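Local coordinates for uncharacterized protein (Enterococcus faecalis, PDB 4OBI) that is of unknown function but binds a zinc ion through a NusG domain II-like domain of a probably membrane-attached protein, at residues T11-K17 and F90-S96; G32-Y37 and L48-G53. All blocks are in the same frame, centred on the assembly; numbering follows the deposited sequence.

Contact 1 of 2, residues T11-K17 and F90-S96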
# COMPACT_ATOMS: atom_id res chain seq x y z
N THR A 11 -9.76 -6.82 13.59
CA THR A 11 -9.81 -6.00 12.34
C THR A 11 -8.56 -5.12 12.22
O THR A 11 -8.09 -4.55 13.21
CB THR A 11 -11.08 -5.13 12.27
OG1 THR A 11 -11.03 -4.27 11.12
CG2 THR A 11 -11.26 -4.28 13.54
N TYR A 12 -8.04 -5.00 11.00
CA TYR A 12 -6.81 -4.27 10.78
C TYR A 12 -7.03 -3.13 9.79
O TYR A 12 -8.07 -3.04 9.15
CB TYR A 12 -5.71 -5.20 10.29
CG TYR A 12 -5.48 -6.38 11.22
CD1 TYR A 12 -5.05 -6.19 12.53
CD2 TYR A 12 -5.69 -7.68 10.78
CE1 TYR A 12 -4.85 -7.26 13.38
CE2 TYR A 12 -5.49 -8.76 11.63
CZ TYR A 12 -5.07 -8.54 12.92
OH TYR A 12 -4.87 -9.62 13.77
N GLN A 13 -6.03 -2.26 9.71
CA GLN A 13 -6.06 -1.15 8.77
C GLN A 13 -4.69 -1.00 8.15
O GLN A 13 -3.68 -1.24 8.81
CB GLN A 13 -6.50 0.13 9.49
CG GLN A 13 -5.56 0.59 10.60
CD GLN A 13 -6.22 1.54 11.58
OE1 GLN A 13 -7.45 1.58 11.72
NE2 GLN A 13 -5.41 2.31 12.30
N ALA A 14 -4.66 -0.62 6.87
CA ALA A 14 -3.42 -0.37 6.15
C ALA A 14 -3.17 1.12 6.06
O ALA A 14 -4.08 1.88 5.72
CB ALA A 14 -3.47 -0.97 4.75
N VAL A 15 -1.95 1.54 6.37
CA VAL A 15 -1.57 2.94 6.39
C VAL A 15 -0.60 3.21 5.24
O VAL A 15 0.48 2.62 5.17
CB VAL A 15 -0.88 3.28 7.74
CG1 VAL A 15 -0.45 4.74 7.78
CG2 VAL A 15 -1.81 2.93 8.90
N LEU A 16 -1.00 4.11 4.35
CA LEU A 16 -0.20 4.51 3.20
C LEU A 16 0.46 5.85 3.48
O LEU A 16 -0.22 6.84 3.74
CB LEU A 16 -1.08 4.61 1.96
CG LEU A 16 -0.46 5.20 0.69
CD1 LEU A 16 0.70 4.34 0.22
CD2 LEU A 16 -1.51 5.32 -0.40
N LYS A 17 1.79 5.86 3.44
CA LYS A 17 2.57 7.05 3.73
C LYS A 17 3.47 7.32 2.54
O LYS A 17 4.10 6.39 2.02
CB LYS A 17 3.43 6.80 4.98
CG LYS A 17 4.33 7.96 5.36
CD LYS A 17 4.94 7.76 6.74
CE LYS A 17 6.00 6.67 6.74
NZ LYS A 17 6.60 6.50 8.10
N PHE A 90 5.36 3.88 1.61
CA PHE A 90 5.30 2.74 2.53
C PHE A 90 3.86 2.38 2.83
O PHE A 90 3.00 3.26 2.95
CB PHE A 90 6.03 3.07 3.84
CG PHE A 90 7.47 3.41 3.65
CD1 PHE A 90 7.86 4.71 3.36
CD2 PHE A 90 8.45 2.42 3.72
CE1 PHE A 90 9.18 5.02 3.15
CE2 PHE A 90 9.78 2.73 3.51
CZ PHE A 90 10.15 4.03 3.23
N ILE A 91 3.59 1.08 2.92
CA ILE A 91 2.30 0.60 3.37
C ILE A 91 2.53 -0.36 4.53
O ILE A 91 3.23 -1.36 4.37
CB ILE A 91 1.53 -0.15 2.28
CG1 ILE A 91 1.28 0.75 1.07
CG2 ILE A 91 0.22 -0.70 2.85
CD1 ILE A 91 0.79 -0.01 -0.15
N THR A 92 1.96 -0.03 5.69
CA THR A 92 2.04 -0.92 6.85
C THR A 92 0.64 -1.27 7.31
O THR A 92 -0.31 -0.51 7.12
CB THR A 92 2.87 -0.31 8.01
OG1 THR A 92 3.21 -1.33 8.95
CG2 THR A 92 2.11 0.80 8.73
N VAL A 93 0.50 -2.45 7.89
CA VAL A 93 -0.76 -2.89 8.46
C VAL A 93 -0.66 -2.73 9.98
O VAL A 93 0.41 -2.95 10.57
CB VAL A 93 -1.08 -4.35 8.08
CG1 VAL A 93 -2.27 -4.88 8.86
CG2 VAL A 93 -1.34 -4.45 6.58
N GLU A 94 -1.76 -2.32 10.61
CA GLU A 94 -1.79 -2.12 12.06
C GLU A 94 -3.18 -2.39 12.61
O GLU A 94 -4.15 -2.40 11.86
CB GLU A 94 -1.33 -0.70 12.42
CG GLU A 94 -2.26 0.41 11.93
CD GLU A 94 -1.71 1.82 12.18
OE1 GLU A 94 -0.48 2.00 12.36
OE2 GLU A 94 -2.54 2.75 12.18
N ALA A 95 -3.28 -2.62 13.92
CA ALA A 95 -4.57 -2.85 14.56
C ALA A 95 -5.38 -1.55 14.60
O ALA A 95 -4.81 -0.46 14.57
CB ALA A 95 -4.40 -3.41 15.96
N SER A 96 -6.70 -1.68 14.70
CA SER A 96 -7.59 -0.52 14.80
C SER A 96 -7.44 0.24 16.14
O SER A 96 -8.18 1.18 16.40
CB SER A 96 -9.04 -0.96 14.57
OG SER A 96 -9.19 -1.51 13.27

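Contact 2 of 2, residues G32-Y37 and L48-G53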
# COMPACT_ATOMS: atom_id res chain seq x y z
N GLY A 32 -14.86 -7.36 2.63
CA GLY A 32 -14.86 -5.99 2.17
C GLY A 32 -14.68 -5.87 0.67
O GLY A 32 -14.45 -6.87 -0.01
N PRO A 33 -14.79 -4.64 0.16
CA PRO A 33 -14.69 -4.39 -1.28
C PRO A 33 -13.28 -4.54 -1.86
O PRO A 33 -12.29 -4.62 -1.13
CB PRO A 33 -15.17 -2.94 -1.42
CG PRO A 33 -14.90 -2.32 -0.09
CD PRO A 33 -15.17 -3.42 0.90
N HIS A 34 -13.23 -4.60 -3.18
CA HIS A 34 -12.00 -4.76 -3.93
C HIS A 34 -11.90 -3.58 -4.89
O HIS A 34 -12.80 -3.35 -5.70
CB HIS A 34 -12.03 -6.12 -4.65
CG HIS A 34 -10.96 -6.30 -5.68
ND1 HIS A 34 -11.21 -6.91 -6.89
CD2 HIS A 34 -9.65 -5.97 -5.69
CE1 HIS A 34 -10.09 -6.95 -7.60
NE2 HIS A 34 -9.13 -6.38 -6.89
N TYR A 35 -10.82 -2.80 -4.77
CA TYR A 35 -10.67 -1.56 -5.52
C TYR A 35 -9.21 -1.17 -5.64
O TYR A 35 -8.36 -1.72 -4.93
CB TYR A 35 -11.45 -0.42 -4.85
CG TYR A 35 -11.07 -0.19 -3.40
CD1 TYR A 35 -11.67 -0.92 -2.38
CD2 TYR A 35 -10.09 0.75 -3.05
CE1 TYR A 35 -11.32 -0.72 -1.05
CE2 TYR A 35 -9.75 0.95 -1.72
CZ TYR A 35 -10.36 0.22 -0.73
OH TYR A 35 -10.02 0.42 0.59
N THR A 36 -8.93 -0.21 -6.52
CA THR A 36 -7.59 0.33 -6.67
C THR A 36 -7.57 1.79 -6.27
O THR A 36 -8.58 2.50 -6.38
CB THR A 36 -7.06 0.19 -8.12
OG1 THR A 36 -7.95 0.82 -9.06
CG2 THR A 36 -6.90 -1.28 -8.49
N TYR A 37 -6.41 2.22 -5.78
CA TYR A 37 -6.15 3.61 -5.45
C TYR A 37 -4.79 3.99 -6.03
O TYR A 37 -3.77 3.38 -5.70
CB TYR A 37 -6.14 3.80 -3.92
CG TYR A 37 -5.69 5.19 -3.49
CD1 TYR A 37 -4.35 5.49 -3.31
CD2 TYR A 37 -6.63 6.19 -3.27
CE1 TYR A 37 -3.94 6.76 -2.92
CE2 TYR A 37 -6.23 7.46 -2.89
CZ TYR A 37 -4.89 7.74 -2.71
OH TYR A 37 -4.51 9.01 -2.33
N LEU A 48 0.28 1.96 -7.87
CA LEU A 48 -1.14 1.63 -7.85
C LEU A 48 -1.41 0.65 -6.73
O LEU A 48 -0.94 -0.48 -6.75
CB LEU A 48 -1.56 1.05 -9.20
CG LEU A 48 -3.06 0.78 -9.34
CD1 LEU A 48 -3.85 2.08 -9.29
CD2 LEU A 48 -3.32 0.04 -10.64
N ILE A 49 -2.18 1.10 -5.74
CA ILE A 49 -2.54 0.27 -4.59
C ILE A 49 -3.81 -0.52 -4.94
O ILE A 49 -4.74 0.00 -5.58
CB ILE A 49 -2.75 1.13 -3.32
CG1 ILE A 49 -1.40 1.61 -2.73
CG2 ILE A 49 -3.49 0.36 -2.24
CD1 ILE A 49 -0.57 2.47 -3.63
N GLU A 50 -3.83 -1.78 -4.54
CA GLU A 50 -5.01 -2.62 -4.71
C GLU A 50 -5.40 -3.20 -3.36
O GLU A 50 -4.59 -3.85 -2.70
CB GLU A 50 -4.73 -3.76 -5.68
CG GLU A 50 -5.96 -4.57 -6.06
CD GLU A 50 -5.63 -5.75 -6.94
OE1 GLU A 50 -4.45 -5.95 -7.26
OE2 GLU A 50 -6.56 -6.50 -7.31
N VAL A 51 -6.63 -2.94 -2.94
CA VAL A 51 -7.19 -3.54 -1.75
C VAL A 51 -8.17 -4.62 -2.19
O VAL A 51 -9.02 -4.39 -3.04
CB VAL A 51 -7.90 -2.50 -0.87
CG1 VAL A 51 -8.57 -3.19 0.32
CG2 VAL A 51 -6.93 -1.42 -0.42
N ASP A 52 -8.03 -5.81 -1.62
CA ASP A 52 -8.92 -6.92 -1.92
C ASP A 52 -9.41 -7.51 -0.60
O ASP A 52 -8.79 -8.40 -0.03
CB ASP A 52 -8.19 -7.98 -2.75
CG ASP A 52 -9.07 -9.18 -3.09
OD1 ASP A 52 -10.27 -9.00 -3.38
OD2 ASP A 52 -8.55 -10.31 -3.06
N GLY A 53 -10.54 -7.00 -0.11
CA GLY A 53 -11.05 -7.40 1.19
C GLY A 53 -10.12 -7.04 2.34
O GLY A 53 -10.02 -5.88 2.73
O HOH W 1 -11.91 -4.14 1.56

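Contact 1 of 2, residues T11-K17 and F90-S96
Leu16 and Ile91 meet on the buried face of an antiparallel strand pair, 12-17 against 90-95, with CD1 of Leu16 3.7 Å from CG1 of Ile91. On the same face Ala14 sits opposite Val93, a non-hydrogen-bonded pair, and Ile56 of strand 55-61 packs onto Ala14 and Ile91, so this side belongs to the core. CB of Tyr12 touches CG1 of Val93 at 3.7 Å, while the Tyr12 ring turns its edge to CA of Ala95.

The other face, carrying Gln13, Val15, Lys17, Phe90, Thr92 and Glu94, is partly exposed and mixes polar with apolar side chains. Gln13 NE2 donates to the anti lone pair of Glu94 OE2 (2.9 Å), and the acceptor lies almost in the amide plane although amide and carboxylate planes are 39° apart. Both chains place CG between the backbone N and the carbonyl carbon (chi1 63° and 66°) and then run extended, which brings their polar ends together. Val15 CG2 lies 3.4 Å from OE2 of the same carboxylate.

At the exposed end, OG of poorly ordered Ser96 probably donates to Thr11 O, long at 3.2 Å and from above the carbonyl plane. Along the strands, paired N-H and C=O groups of Gln13-Glu94, Val15-Thr92 and Lys17-Phe90 fix the register. The chemistry implies cohesion mainly through apolar contacts on the Ala14-Leu16 face and backbone bonds, supplemented by the amide-carboxylate bond.

Contact 2 of 2, residues G32-Y37 and L48-G53
His34 and Glu50 face each other across a beta hairpin, whose strands 34-40 and 46-52 run antiparallel. NE2 of His34 donates to OE2 of Glu50 over 2.6 Å, with an angle of 161° at the hydrogen. The bond uses the anti lone pair of OE2, and the oxygen lies close to the imidazole plane. With CG of His34 anti to the backbone N (chi1 168°), the ring reaches along the sheet past Asp52 to the carboxylate, and its edge also meets Val51 O.

On the opposite face of the hairpin, Tyr35 lays its ring over Val51: CB of Val51 is 4.0 Å from the ring centroid and 22° off the normal, a CH-pi contact. The two side chains lie side by side and point the same way. Beneath both groups, reciprocal backbone bonds join Tyr35 with Val51 and Tyr37 with Ile49.

A second shell sets these groups in place. Arg57 forms a salt bridge with OE1 of Glu50, so the carboxylate is held through both oxygens; its charge, partly balanced by Arg57, and nearby Asp52 might favour a protonated His34. Asp52 OD2 forms a salt bridge with NE of Arg55, and Trp73 packs against Glu50 and Asp52. Phe26 of strand 21-28 touches Tyr35 and Val51, tying that face to the four-stranded sheet. Where the strands end, Gly53 N donates to Pro33 O (3.1 Å), and one water donates to Pro33 O and to Gly53 O, 2.8 Å from each.

Overall arrangement
Contacts 1 and 2 lie about 13 Å apart between centres, one in each antiparallel sheet. Contact 1 joins the two central strands of the four-stranded sheet (21-28, 12-18, 89-95, 82-84), whereas contact 2 is the hairpin forming one side of the three-stranded sheet (34-40, 46-52, 55-61). Both strands of contact 2 fall in sequence between the two strands of contact 1, which brings together the ends of the modelled domain. The apolar faces touch: Ile91 CD1 is 3.8 Å from Ile49 CG1, and Leu16 CD2 3.8 Å from Tyr37 CE1. Both contacts thus contribute to one core, with the side chain of zinc-binding Asp68 about 7 Å from those of Ile91 and Ile49.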